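Local coordinates for protein titin (Homo sapiens, PDB 2J8O) that probably acts as a giant elastic scaffold of the muscle sarcomere, built largely from tandem domains such as the two immunoglobulin modules here, and also carries a kinase domain, at residues L94-P99 and S129-P134; A100-P105 and Y176-K181; G112-L117 and K189-D194; S123-F128 and R157-L162. One frame throughout, in Å; residues are numbered along the deposited sequence.

Contact 1 (L94-P99 and S129-P134)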
loop_
_atom_site.group_PDB
_atom_site.type_symbol
_atom_site.label_atom_id
_atom_site.label_comp_id
_atom_site.label_asym_id
_atom_site.label_seq_id
_atom_site.Cartn_x
_atom_site.Cartn_y
_atom_site.Cartn_z
ATOM N N LEU A 94 11.224 3.123 -2.230
ATOM C CA LEU A 94 9.984 3.837 -2.420
ATOM C C LEU A 94 8.961 3.073 -1.596
ATOM O O LEU A 94 8.670 1.895 -1.863
ATOM C CB LEU A 94 9.621 3.886 -3.913
ATOM C CG LEU A 94 8.224 4.268 -4.423
ATOM C CD1 LEU A 94 7.777 5.595 -3.900
ATOM C CD2 LEU A 94 8.237 4.310 -5.943
ATOM N N GLU A 95 8.488 3.725 -0.543
ATOM C CA GLU A 95 7.450 3.159 0.307
ATOM C C GLU A 95 6.171 3.957 0.188
ATOM O O GLU A 95 6.186 5.133 -0.181
ATOM C CB GLU A 95 7.911 3.094 1.752
ATOM C CG GLU A 95 9.055 2.119 1.947
ATOM C CD GLU A 95 9.712 2.259 3.304
ATOM O OE1 GLU A 95 9.081 1.883 4.326
ATOM O OE2 GLU A 95 10.869 2.746 3.338
ATOM N N VAL A 96 5.064 3.292 0.475
ATOM C CA VAL A 96 3.746 3.893 0.376
ATOM C C VAL A 96 3.259 4.189 1.787
ATOM O O VAL A 96 3.276 3.309 2.643
ATOM C CB VAL A 96 2.790 2.969 -0.406
ATOM C CG1 VAL A 96 1.360 3.352 -0.190
ATOM C CG2 VAL A 96 3.123 3.038 -1.898
ATOM N N GLU A 97 2.888 5.443 2.040
ATOM C CA GLU A 97 2.439 5.859 3.364
ATOM C C GLU A 97 1.043 6.412 3.217
ATOM O O GLU A 97 0.847 7.501 2.700
ATOM C CB GLU A 97 3.398 6.876 4.000
ATOM C CG GLU A 97 4.763 6.283 4.386
ATOM C CD GLU A 97 5.600 7.205 5.271
ATOM O OE1 GLU A 97 5.752 8.405 4.944
ATOM O OE2 GLU A 97 6.120 6.726 6.302
ATOM N N VAL A 98 0.070 5.624 3.656
ATOM C CA VAL A 98 -1.314 5.828 3.306
ATOM C C VAL A 98 -2.135 5.539 4.541
ATOM O O VAL A 98 -2.094 4.424 5.051
ATOM C CB VAL A 98 -1.686 4.907 2.119
ATOM C CG1 VAL A 98 -3.189 4.618 2.030
ATOM C CG2 VAL A 98 -1.134 5.502 0.815
ATOM N N PRO A 99 -2.863 6.556 5.037
ATOM C CA PRO A 99 -3.726 6.455 6.215
ATOM C C PRO A 99 -4.768 5.380 6.038
ATOM O O PRO A 99 -5.280 5.199 4.931
ATOM C CB PRO A 99 -4.430 7.825 6.270
ATOM C CG PRO A 99 -4.203 8.452 4.922
ATOM C CD PRO A 99 -2.891 7.912 4.450
ATOM N N SER A 129 -7.780 -0.073 3.068
ATOM C CA SER A 129 -6.507 0.435 2.584
ATOM C C SER A 129 -5.678 0.860 3.764
ATOM O O SER A 129 -6.192 0.988 4.865
ATOM C CB SER A 129 -6.749 1.639 1.709
ATOM O OG SER A 129 -7.335 1.190 0.506
ATOM N N GLY A 130 -4.396 1.066 3.554
ATOM C CA GLY A 130 -3.530 1.464 4.643
ATOM C C GLY A 130 -2.147 0.908 4.430
ATOM O O GLY A 130 -2.000 -0.241 4.036
ATOM N N LYS A 131 -1.142 1.746 4.667
ATOM C CA LYS A 131 0.254 1.348 4.655
ATOM C C LYS A 131 1.042 2.038 5.781
ATOM O O LYS A 131 1.187 3.258 5.748
ATOM C CB LYS A 131 0.882 1.638 3.287
ATOM C CG LYS A 131 0.529 0.631 2.187
ATOM C CD LYS A 131 1.114 -0.759 2.448
ATOM C CE LYS A 131 0.530 -1.799 1.499
ATOM N NZ LYS A 131 -0.788 -2.327 1.972
ATOM N N PRO A 132 1.502 1.267 6.808
ATOM C CA PRO A 132 1.144 -0.122 7.174
ATOM C C PRO A 132 -0.335 -0.281 6.869
ATOM O O PRO A 132 -1.050 0.698 7.071
ATOM C CB PRO A 132 1.421 -0.145 8.672
ATOM C CG PRO A 132 2.632 0.746 8.816
ATOM C CD PRO A 132 2.528 1.806 7.727
ATOM N N ASP A 133 -0.880 -1.448 6.518
ATOM C CA ASP A 133 -0.994 -2.641 7.342
ATOM C C ASP A 133 -1.521 -2.233 8.717
ATOM O O ASP A 133 -0.807 -2.330 9.721
ATOM C CB ASP A 133 0.223 -3.559 7.316
ATOM C CG ASP A 133 0.360 -4.297 5.976
ATOM O OD1 ASP A 133 -0.573 -4.196 5.133
ATOM O OD2 ASP A 133 1.403 -4.963 5.759
ATOM N N PRO A 134 -2.780 -1.745 8.743
ATOM C CA PRO A 134 -3.486 -1.299 9.949
ATOM C C PRO A 134 -3.842 -2.423 10.882
ATOM O O PRO A 134 -3.914 -3.568 10.462
ATOM C CB PRO A 134 -4.781 -0.696 9.403
ATOM C CG PRO A 134 -4.985 -1.356 8.102
ATOM C CD PRO A 134 -3.611 -1.582 7.539
#
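Val98 O is gripped twice: Lys131 N donates to it at 2.9 Å, nearly straight (168°) and on a lone pair in the carbonyl plane, and the ND2 of Asn182 donates to it as well. The CA of Gly130 adds a C-H...O contact to the same oxygen. This is where the last strand of the first immunoglobulin domain runs on as the first strand of the second, and Val98 with Lys131 is an antiparallel hydrogen-bonded pair that attaches the incoming chain to strand 123-131. The return bond, Val98 N to Lys131 O, is weak at 3.3 Å. One branch of Val98, CG1, lies 4.0 Å from Gly130 N. Upstream, the aliphatic root of Lys131 crosses Val96 at a slant: Lys131 CB sits 3.0 Å from Val96 O, and Lys131 CG meets Val96 CG1 at 3.7 Å. Tyr18 of the first domain packs on Val96, Val98 and Lys131, so both modules share this apolar patch. Beyond CG the lysine turns away from the 94-99 chain, bent at chi2 (-67°) and again at its last torsion, which carries NZ back to Gly130 O at 3.2 Å, tilted from that carbonyl's plane.

Contact 2 (A100-P105 and Y176-K181)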
loop_
_atom_site.group_PDB
_atom_site.type_symbol
_atom_site.label_atom_id
_atom_site.label_comp_id
_atom_site.label_asym_id
_atom_site.label_seq_id
_atom_site.Cartn_x
_atom_site.Cartn_y
_atom_site.Cartn_z
ATOM N N ALA A 100 -5.061 4.678 7.127
ATOM C CA ALA A 100 -6.060 3.644 7.166
ATOM C C ALA A 100 -7.407 4.135 6.626
ATOM O O ALA A 100 -7.778 5.269 6.857
ATOM C CB ALA A 100 -6.212 3.163 8.591
ATOM N N LYS A 101 -8.126 3.276 5.905
ATOM C CA LYS A 101 -9.444 3.607 5.364
ATOM C C LYS A 101 -10.201 2.325 5.081
ATOM O O LYS A 101 -9.655 1.419 4.433
ATOM C CB LYS A 101 -9.316 4.406 4.067
ATOM C CG LYS A 101 -10.430 5.426 3.887
ATOM C CD LYS A 101 -10.631 5.803 2.436
ATOM C CE LYS A 101 -11.876 6.682 2.279
ATOM N NZ LYS A 101 -11.622 7.714 1.214
ATOM N N ILE A 102 -11.431 2.234 5.593
ATOM C CA ILE A 102 -12.329 1.126 5.307
ATOM C C ILE A 102 -13.173 1.456 4.082
ATOM O O ILE A 102 -13.534 2.607 3.888
ATOM C CB ILE A 102 -13.246 0.832 6.484
ATOM C CG1 ILE A 102 -12.441 0.182 7.609
ATOM C CG2 ILE A 102 -14.377 -0.118 6.062
ATOM C CD1 ILE A 102 -13.007 0.401 8.975
ATOM N N HIS A 103 -13.465 0.440 3.253
ATOM C CA HIS A 103 -14.200 0.634 1.994
ATOM C C HIS A 103 -15.367 -0.323 1.962
ATOM O O HIS A 103 -15.231 -1.456 1.540
ATOM C CB HIS A 103 -13.326 0.350 0.764
ATOM C CG HIS A 103 -12.063 1.154 0.686
ATOM N ND1 HIS A 103 -12.045 2.488 0.332
ATOM C CD2 HIS A 103 -10.764 0.790 0.836
ATOM C CE1 HIS A 103 -10.795 2.916 0.307
ATOM N NE2 HIS A 103 -9.998 1.906 0.608
ATOM N N LEU A 104 -16.524 0.121 2.408
ATOM C CA LEU A 104 -17.719 -0.729 2.422
ATOM C C LEU A 104 -18.267 -0.861 1.012
ATOM O O LEU A 104 -18.513 0.145 0.344
ATOM C CB LEU A 104 -18.784 -0.107 3.307
ATOM C CG LEU A 104 -18.571 -0.156 4.798
ATOM C CD1 LEU A 104 -19.506 0.853 5.469
ATOM C CD2 LEU A 104 -18.889 -1.540 5.309
ATOM N N PRO A 105 -18.474 -2.090 0.555
ATOM C CA PRO A 105 -18.959 -2.283 -0.795
ATOM C C PRO A 105 -20.419 -1.824 -0.931
ATOM O O PRO A 105 -20.773 -1.191 -1.916
ATOM C CB PRO A 105 -18.857 -3.814 -0.983
ATOM C CG PRO A 105 -18.052 -4.327 0.174
ATOM C CD PRO A 105 -18.298 -3.369 1.269
ATOM N N TYR A 176 -22.344 -3.834 14.252
ATOM C CA TYR A 176 -20.933 -4.218 14.337
ATOM C C TYR A 176 -20.053 -3.105 13.862
ATOM O O TYR A 176 -20.316 -2.489 12.827
ATOM C CB TYR A 176 -20.634 -5.516 13.539
ATOM C CG TYR A 176 -21.306 -6.724 14.139
ATOM C CD1 TYR A 176 -22.582 -7.107 13.732
ATOM C CD2 TYR A 176 -20.694 -7.449 15.154
ATOM C CE1 TYR A 176 -23.223 -8.222 14.296
ATOM C CE2 TYR A 176 -21.331 -8.565 15.731
ATOM C CZ TYR A 176 -22.591 -8.933 15.298
ATOM O OH TYR A 176 -23.220 -9.999 15.875
ATOM N N VAL A 177 -19.006 -2.833 14.622
ATOM C CA VAL A 177 -18.110 -1.720 14.291
ATOM C C VAL A 177 -16.748 -2.281 13.928
ATOM O O VAL A 177 -16.155 -3.046 14.702
ATOM C CB VAL A 177 -17.973 -0.745 15.469
ATOM C CG1 VAL A 177 -17.160 0.451 15.072
ATOM C CG2 VAL A 177 -19.325 -0.305 15.930
ATOM N N VAL A 178 -16.277 -1.935 12.739
ATOM C CA VAL A 178 -14.982 -2.372 12.290
ATOM C C VAL A 178 -14.097 -1.144 12.212
ATOM O O VAL A 178 -14.534 -0.076 11.773
ATOM C CB VAL A 178 -15.036 -3.149 10.935
ATOM C CG1 VAL A 178 -15.647 -2.306 9.817
ATOM C CG2 VAL A 178 -13.641 -3.604 10.525
ATOM N N CYS A 179 -12.855 -1.302 12.658
ATOM C CA CYS A 179 -11.995 -0.169 12.836
ATOM C C CYS A 179 -10.575 -0.489 12.423
ATOM O O CYS A 179 -9.985 -1.464 12.905
ATOM C CB CYS A 179 -12.029 0.297 14.287
ATOM S SG CYS A 179 -10.915 1.693 14.513
ATOM N N ALA A 180 -10.037 0.335 11.529
ATOM C CA ALA A 180 -8.702 0.117 10.995
ATOM C C ALA A 180 -7.833 1.291 11.388
ATOM O O ALA A 180 -8.203 2.443 11.159
ATOM C CB ALA A 180 -8.743 -0.037 9.468
ATOM N N LYS A 181 -6.686 0.994 11.991
ATOM C CA LYS A 181 -5.800 2.029 12.497
ATOM C C LYS A 181 -4.357 1.757 12.102
ATOM O O LYS A 181 -3.870 0.638 12.248
ATOM C CB LYS A 181 -5.859 2.093 14.026
ATOM C CG LYS A 181 -7.149 1.634 14.666
ATOM C CD LYS A 181 -6.899 1.214 16.097
ATOM C CE LYS A 181 -8.064 0.407 16.640
ATOM N NZ LYS A 181 -9.275 1.273 16.831
#
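Val178 meets the methyl end of Ile102 in two ways. Its carbonyl oxygen, Val178 O, lies 3.2 Å from Ile102 CD1, and its CG1 branch reaches the same methyl at 3.9 Å. That branch stands between the backbone N and the carbonyl carbon (chi1 59°), which leaves it in contact with Ile102 CD1; Val178 also touches Trp138 of its own sheet and Ile126 of the facing one. Val178 holds the place that in many immunoglobulin domains belongs to the disulfide cysteine, two residues past Tyr176, whose OH bonds to Asp172 O in a tyrosine corner. Next comes Cys179, whose side chain turns the other way; the strand offers Ile102 its backbone here, with Cys179 CA 4.0 Å from Ile102 CD1. The two strands belong to opposite sheets of the immunoglobulin sandwich, and they face each other nearly antiparallel (158°) with axes 6.1 Å apart at the closest, joined by side chains and not by backbone bonds. Ala180 then points at the first strand again: Ala180 CB touches Ile102 CG1 at 4.1 Å and is about as near to the methyl of Ala100. The nearest approach to Ala100 is by the carbonyl: Ala100 CB sits 3.3 Å from Ala180 O. At Lys181 the backbone closes the contact, Lys181 N being 4.1 Å from Ala100 CB.

Contact 3 (G112-L117 and K189-D194); sequences GAVHAL and KTVELD
Val114 sets one branch against each of two neighbours on the parallel strand: its CG1 meets Val191 CG1 at 3.6 Å, and its CG2 meets Leu193 CD1 at 4.1 Å, the side chains crossing at a slant in both cases. Strands 112-116 and 189-194 run parallel, and this is the A'-G pairing found in V-set and I-set domains, here in a domain of the I-set family, in which the first strand changes sheets. Val114, Val191 and Leu193 turn inward: Ile124 of the other sheet touches Val114 and Val191, Ile126 touches Val191, and Tyr176 and Phe164 touch Leu193. Ala116 CB extends the row to Leu193 CD1. Gly112 pairs with Val191, where a CB would clash with Val191 CG2. On the outer face His115 and Asp194 lie across each other, ring and carboxylate planes 66° apart. The carboxylate reaches the ring because Asp194 CG stands between its own N and carbonyl carbon (chi1 78°), which brings OD2 to His115 ND1 at 2.7 Å, a weak bond bent to 118°. Without the carboxylate of Asp194, as with an alanine here, His115 ND1 would probably be left without this acceptor and its ring freer to turn. Along the backbone, Glu192 N bonds to Gly112 O at 2.7 Å and Ala116 N to Asp194 O at 2.8 Å.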
loop_
_atom_site.group_PDB
_atom_site.type_symbol
_atom_site.label_atom_id
_atom_site.label_comp_id
_atom_site.label_asym_id
_atom_site.label_seq_id
_atom_site.Cartn_x
_atom_site.Cartn_y
_atom_site.Cartn_z
ATOM N N GLY A 112 -23.187 -0.015 6.646
ATOM C CA GLY A 112 -23.221 -1.340 6.107
ATOM C C GLY A 112 -24.500 -2.043 6.513
ATOM O O GLY A 112 -25.044 -1.809 7.607
ATOM N N ALA A 113 -24.991 -2.887 5.612
ATOM C CA ALA A 113 -26.067 -3.794 5.912
ATOM C C ALA A 113 -25.756 -5.176 5.344
ATOM O O ALA A 113 -25.155 -5.323 4.263
ATOM C CB ALA A 113 -27.358 -3.278 5.361
ATOM N N VAL A 114 -26.121 -6.190 6.105
ATOM C CA VAL A 114 -26.088 -7.540 5.620
ATOM C C VAL A 114 -27.279 -8.145 6.252
ATOM O O VAL A 114 -27.454 -8.046 7.464
ATOM C CB VAL A 114 -24.791 -8.331 5.981
ATOM C CG1 VAL A 114 -24.121 -7.780 7.221
ATOM C CG2 VAL A 114 -25.103 -9.821 6.156
ATOM N N HIS A 115 -28.126 -8.720 5.405
ATOM C CA HIS A 115 -29.380 -9.321 5.831
ATOM C C HIS A 115 -29.239 -10.830 5.731
ATOM O O HIS A 115 -28.856 -11.364 4.685
ATOM C CB HIS A 115 -30.540 -8.809 4.969
ATOM C CG HIS A 115 -30.501 -7.326 4.703
ATOM N ND1 HIS A 115 -31.393 -6.440 5.276
ATOM C CD2 HIS A 115 -29.697 -6.584 3.901
ATOM C CE1 HIS A 115 -31.132 -5.217 4.849
ATOM N NE2 HIS A 115 -30.103 -5.274 4.021
ATOM N N ALA A 116 -29.528 -11.516 6.828
ATOM C CA ALA A 116 -29.273 -12.954 6.918
ATOM C C ALA A 116 -30.524 -13.751 7.193
ATOM O O ALA A 116 -31.626 -13.197 7.312
ATOM C CB ALA A 116 -28.222 -13.244 7.990
ATOM N N LEU A 117 -30.343 -15.067 7.274
ATOM C CA LEU A 117 -31.381 -15.961 7.751
ATOM C C LEU A 117 -30.731 -16.846 8.804
ATOM O O LEU A 117 -29.520 -17.080 8.736
ATOM C CB LEU A 117 -31.928 -16.792 6.587
ATOM C CG LEU A 117 -32.577 -16.009 5.438
ATOM C CD1 LEU A 117 -32.576 -16.821 4.158
ATOM C CD2 LEU A 117 -33.999 -15.582 5.801
ATOM N N LYS A 189 -16.257 1.995 10.617
ATOM C CA LYS A 189 -17.518 1.870 9.927
ATOM C C LYS A 189 -18.388 0.958 10.735
ATOM O O LYS A 189 -17.891 0.048 11.392
ATOM C CB LYS A 189 -17.326 1.261 8.527
ATOM C CG LYS A 189 -16.588 2.136 7.526
ATOM C CD LYS A 189 -17.319 3.431 7.220
ATOM C CE LYS A 189 -16.311 4.519 6.837
ATOM N NZ LYS A 189 -16.900 5.559 5.985
ATOM N N THR A 190 -19.692 1.211 10.698
ATOM C CA THR A 190 -20.666 0.319 11.308
ATOM C C THR A 190 -21.326 -0.551 10.234
ATOM O O THR A 190 -21.569 -0.106 9.116
ATOM C CB THR A 190 -21.679 1.134 12.109
ATOM O OG1 THR A 190 -20.979 1.772 13.172
ATOM C CG2 THR A 190 -22.720 0.264 12.749
ATOM N N VAL A 191 -21.595 -1.802 10.570
ATOM C CA VAL A 191 -22.397 -2.670 9.706
ATOM C C VAL A 191 -23.572 -3.179 10.517
ATOM O O VAL A 191 -23.374 -3.765 11.584
ATOM C CB VAL A 191 -21.551 -3.837 9.169
ATOM C CG1 VAL A 191 -22.411 -4.887 8.475
ATOM C CG2 VAL A 191 -20.469 -3.301 8.210
ATOM N N GLU A 192 -24.800 -2.944 10.052
ATOM C CA GLU A 192 -25.938 -3.555 10.735
ATOM C C GLU A 192 -26.254 -4.940 10.194
ATOM O O GLU A 192 -26.346 -5.134 8.993
ATOM C CB GLU A 192 -27.200 -2.674 10.730
ATOM C CG GLU A 192 -28.333 -3.307 11.569
ATOM C CD GLU A 192 -29.643 -2.529 11.568
ATOM O OE1 GLU A 192 -29.721 -1.479 10.904
ATOM O OE2 GLU A 192 -30.610 -2.978 12.235
ATOM N N LEU A 193 -26.467 -5.892 11.092
ATOM C CA LEU A 193 -26.808 -7.250 10.688
ATOM C C LEU A 193 -28.207 -7.533 11.161
ATOM O O LEU A 193 -28.517 -7.298 12.325
ATOM C CB LEU A 193 -25.818 -8.261 11.284
ATOM C CG LEU A 193 -26.149 -9.772 11.339
ATOM C CD1 LEU A 193 -26.499 -10.369 9.980
ATOM C CD2 LEU A 193 -24.999 -10.554 11.967
ATOM N N ASP A 194 -29.059 -8.017 10.262
ATOM C CA ASP A 194 -30.375 -8.482 10.676
ATOM C C ASP A 194 -30.621 -9.953 10.307
ATOM O O ASP A 194 -29.985 -10.508 9.392
ATOM C CB ASP A 194 -31.499 -7.553 10.187
ATOM C CG ASP A 194 -31.841 -7.746 8.720
ATOM O OD1 ASP A 194 -32.334 -8.839 8.340
ATOM O OD2 ASP A 194 -31.646 -6.793 7.943
#

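Contact 4 (S123-F128 and R157-L162); sequences SIKIPF and RSFTSL
Phe128 lays its ring flat against the backbone of segment 157-162, where its strand begins. The peptide joining Ser158 to Phe159 covers one face, with Ser158 C over the ring centre, 3.9 Å above the plane, and Phe159 N toward the rim. CG of Phe128 sits between its backbone N and carbonyl carbon (chi1 58°), which swings the ring sidelong to the neighbouring chain; there Phe128 CE1 comes 3.5 Å from Arg157 O and Phe128 CE2 3.4 Å from Phe159 C. Thr160 CB lies at the ring edge, in plane. A gap beneath the Ser158-Phe159 peptide and beside Thr160 would probably open if Phe128 gave way to an alanine, which has no ring to lay there.

Strands 123-128 and 159-162 are the B and E strands of the immunoglobulin fold, paired antiparallel. Ile124 with Leu162 and Ile126 with Thr160 are hydrogen-bonded pairs, the shortest bond being Ile124 N to Leu162 O at 2.6 Å, and Phe128 N adds a bond to Ser158 O. Inside the sandwich Ile126 CB meets Thr160 CG2 at 4.1 Å, and Ile124 CD1 meets Leu162 CD2 at 4.3 Å. The other face carries Lys125 and Phe159: Lys125 NZ stands nearly on the ring normal but 5.3 Å from the centroid of Phe159, at most a weak cation-pi attraction. The chemistry is therefore divided by face, with the charge of Lys125 kept outside, while the buried hydroxyl of Thr160 is satisfied by Ile154 O and Trp138 NE1.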
loop_
_atom_site.group_PDB
_atom_site.type_symbol
_atom_site.label_atom_id
_atom_site.label_comp_id
_atom_site.label_asym_id
_atom_site.label_seq_id
_atom_site.Cartn_x
_atom_site.Cartn_y
_atom_site.Cartn_z
ATOM N N SER A 123 -20.511 -13.963 6.058
ATOM C CA SER A 123 -19.176 -13.402 6.148
ATOM C C SER A 123 -19.241 -11.949 5.729
ATOM O O SER A 123 -19.421 -11.636 4.547
ATOM C CB SER A 123 -18.159 -14.141 5.253
ATOM O OG SER A 123 -17.657 -15.312 5.883
ATOM N N ILE A 124 -19.088 -11.065 6.701
ATOM C CA ILE A 124 -19.040 -9.664 6.390
ATOM C C ILE A 124 -17.631 -9.287 5.967
ATOM O O ILE A 124 -16.786 -8.935 6.789
ATOM C CB ILE A 124 -19.551 -8.791 7.546
ATOM C CG1 ILE A 124 -20.936 -9.294 7.993
ATOM C CG2 ILE A 124 -19.645 -7.380 7.068
ATOM C CD1 ILE A 124 -21.276 -9.037 9.445
ATOM N N LYS A 125 -17.400 -9.386 4.665
ATOM C CA LYS A 125 -16.136 -9.044 4.081
ATOM C C LYS A 125 -15.998 -7.510 3.872
ATOM O O LYS A 125 -16.753 -6.910 3.093
ATOM C CB LYS A 125 -15.992 -9.809 2.766
ATOM C CG LYS A 125 -14.816 -9.372 1.913
ATOM C CD LYS A 125 -14.946 -9.930 0.516
ATOM C CE LYS A 125 -13.913 -9.356 -0.407
ATOM N NZ LYS A 125 -13.435 -10.439 -1.316
ATOM N N ILE A 126 -15.004 -6.910 4.541
ATOM C CA ILE A 126 -14.751 -5.473 4.561
ATOM C C ILE A 126 -13.330 -5.141 4.072
ATOM O O ILE A 126 -12.368 -5.322 4.809
ATOM C CB ILE A 126 -14.868 -4.938 6.008
ATOM C CG1 ILE A 126 -16.276 -5.139 6.582
ATOM C CG2 ILE A 126 -14.443 -3.496 6.091
ATOM C CD1 ILE A 126 -17.261 -4.073 6.193
ATOM N N PRO A 127 -13.190 -4.651 2.833
ATOM C CA PRO A 127 -11.874 -4.271 2.341
ATOM C C PRO A 127 -11.340 -3.023 3.026
ATOM O O PRO A 127 -12.098 -2.225 3.562
ATOM C CB PRO A 127 -12.124 -3.982 0.860
ATOM C CG PRO A 127 -13.452 -4.644 0.572
ATOM C CD PRO A 127 -14.221 -4.477 1.805
ATOM N N PHE A 128 -10.031 -2.833 3.004
ATOM C CA PHE A 128 -9.477 -1.637 3.604
ATOM C C PHE A 128 -8.178 -1.330 2.949
ATOM O O PHE A 128 -7.572 -2.200 2.330
ATOM C CB PHE A 128 -9.309 -1.785 5.127
ATOM C CG PHE A 128 -8.439 -2.942 5.540
ATOM C CD1 PHE A 128 -7.059 -2.910 5.336
ATOM C CD2 PHE A 128 -8.987 -4.035 6.152
ATOM C CE1 PHE A 128 -6.251 -3.967 5.716
ATOM C CE2 PHE A 128 -8.176 -5.110 6.544
ATOM C CZ PHE A 128 -6.805 -5.074 6.325
ATOM N N ARG A 157 -3.856 -8.702 4.326
ATOM C CA ARG A 157 -3.208 -7.487 3.865
ATOM C C ARG A 157 -4.207 -6.408 3.456
ATOM O O ARG A 157 -3.880 -5.229 3.512
ATOM C CB ARG A 157 -2.339 -7.816 2.655
ATOM C CG ARG A 157 -1.224 -6.829 2.365
ATOM C CD ARG A 157 -0.010 -7.614 1.912
ATOM N NE ARG A 157 -0.077 -8.968 2.483
ATOM C CZ ARG A 157 0.703 -9.983 2.130
ATOM N NH1 ARG A 157 1.653 -9.828 1.207
ATOM N NH2 ARG A 157 0.534 -11.163 2.715
ATOM N N SER A 158 -5.417 -6.808 3.057
ATOM C CA SER A 158 -6.280 -5.924 2.274
ATOM C C SER A 158 -7.761 -6.052 2.570
ATOM O O SER A 158 -8.569 -5.296 2.007
ATOM C CB SER A 158 -6.047 -6.158 0.774
ATOM O OG SER A 158 -6.426 -7.480 0.414
ATOM N N PHE A 159 -8.121 -7.004 3.437
ATOM C CA PHE A 159 -9.488 -7.153 3.873
ATOM C C PHE A 159 -9.591 -7.878 5.200
ATOM O O PHE A 159 -8.766 -8.757 5.545
ATOM C CB PHE A 159 -10.341 -7.880 2.809
ATOM C CG PHE A 159 -10.260 -9.394 2.863
ATOM C CD1 PHE A 159 -11.048 -10.113 3.750
ATOM C CD2 PHE A 159 -9.407 -10.084 2.009
ATOM C CE1 PHE A 159 -10.986 -11.501 3.807
ATOM C CE2 PHE A 159 -9.321 -11.457 2.040
ATOM C CZ PHE A 159 -10.122 -12.183 2.955
ATOM N N THR A 160 -10.635 -7.515 5.929
ATOM C CA THR A 160 -11.001 -8.228 7.111
ATOM C C THR A 160 -12.445 -8.628 7.001
ATOM O O THR A 160 -13.279 -7.889 6.478
ATOM C CB THR A 160 -10.855 -7.406 8.375
ATOM O OG1 THR A 160 -11.373 -8.184 9.464
ATOM C CG2 THR A 160 -11.645 -6.086 8.277
ATOM N N SER A 161 -12.750 -9.794 7.527
ATOM C CA SER A 161 -14.055 -10.324 7.340
ATOM C C SER A 161 -14.561 -10.859 8.664
ATOM O O SER A 161 -13.805 -11.471 9.407
ATOM C CB SER A 161 -13.998 -11.406 6.287
ATOM O OG SER A 161 -15.320 -11.800 5.978
ATOM N N LEU A 162 -15.818 -10.580 8.990
ATOM C CA LEU A 162 -16.411 -11.153 10.187
ATOM C C LEU A 162 -17.312 -12.310 9.766
ATOM O O LEU A 162 -18.170 -12.140 8.863
ATOM C CB LEU A 162 -17.192 -10.126 11.014
ATOM C CG LEU A 162 -17.867 -10.715 12.269
ATOM C CD1 LEU A 162 -16.838 -11.280 13.252
ATOM C CD2 LEU A 162 -18.830 -9.734 12.970
#

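In the fold
Contacts 1 and 4 share strand 123-131, and contact 1 carries strand 86-102 onto the edge of contact 4's sheet; Ser129 OG to His103 NE2, at 2.8 Å, joins contacts 1 and 2. Contact 2 adjoins contact 4, its strand 100-102 lying beside 123-131, centres about 8 Å apart, with Ile102 CG2 on Ile126 CG2 at 3.4 Å. Contact 3 lies in the opposite sheet, bonded to contact 2 through Tyr176 O and Val191 N, and packs on contact 4 where Val114 CG1 meets Ile124 CG1. Contacts 1 and 3, centres about 28 Å apart, do not touch. Bound glycerol, probably from the crystallisation liquor, lies about 3 Å from Gly112 and about 4 Å from Ile124.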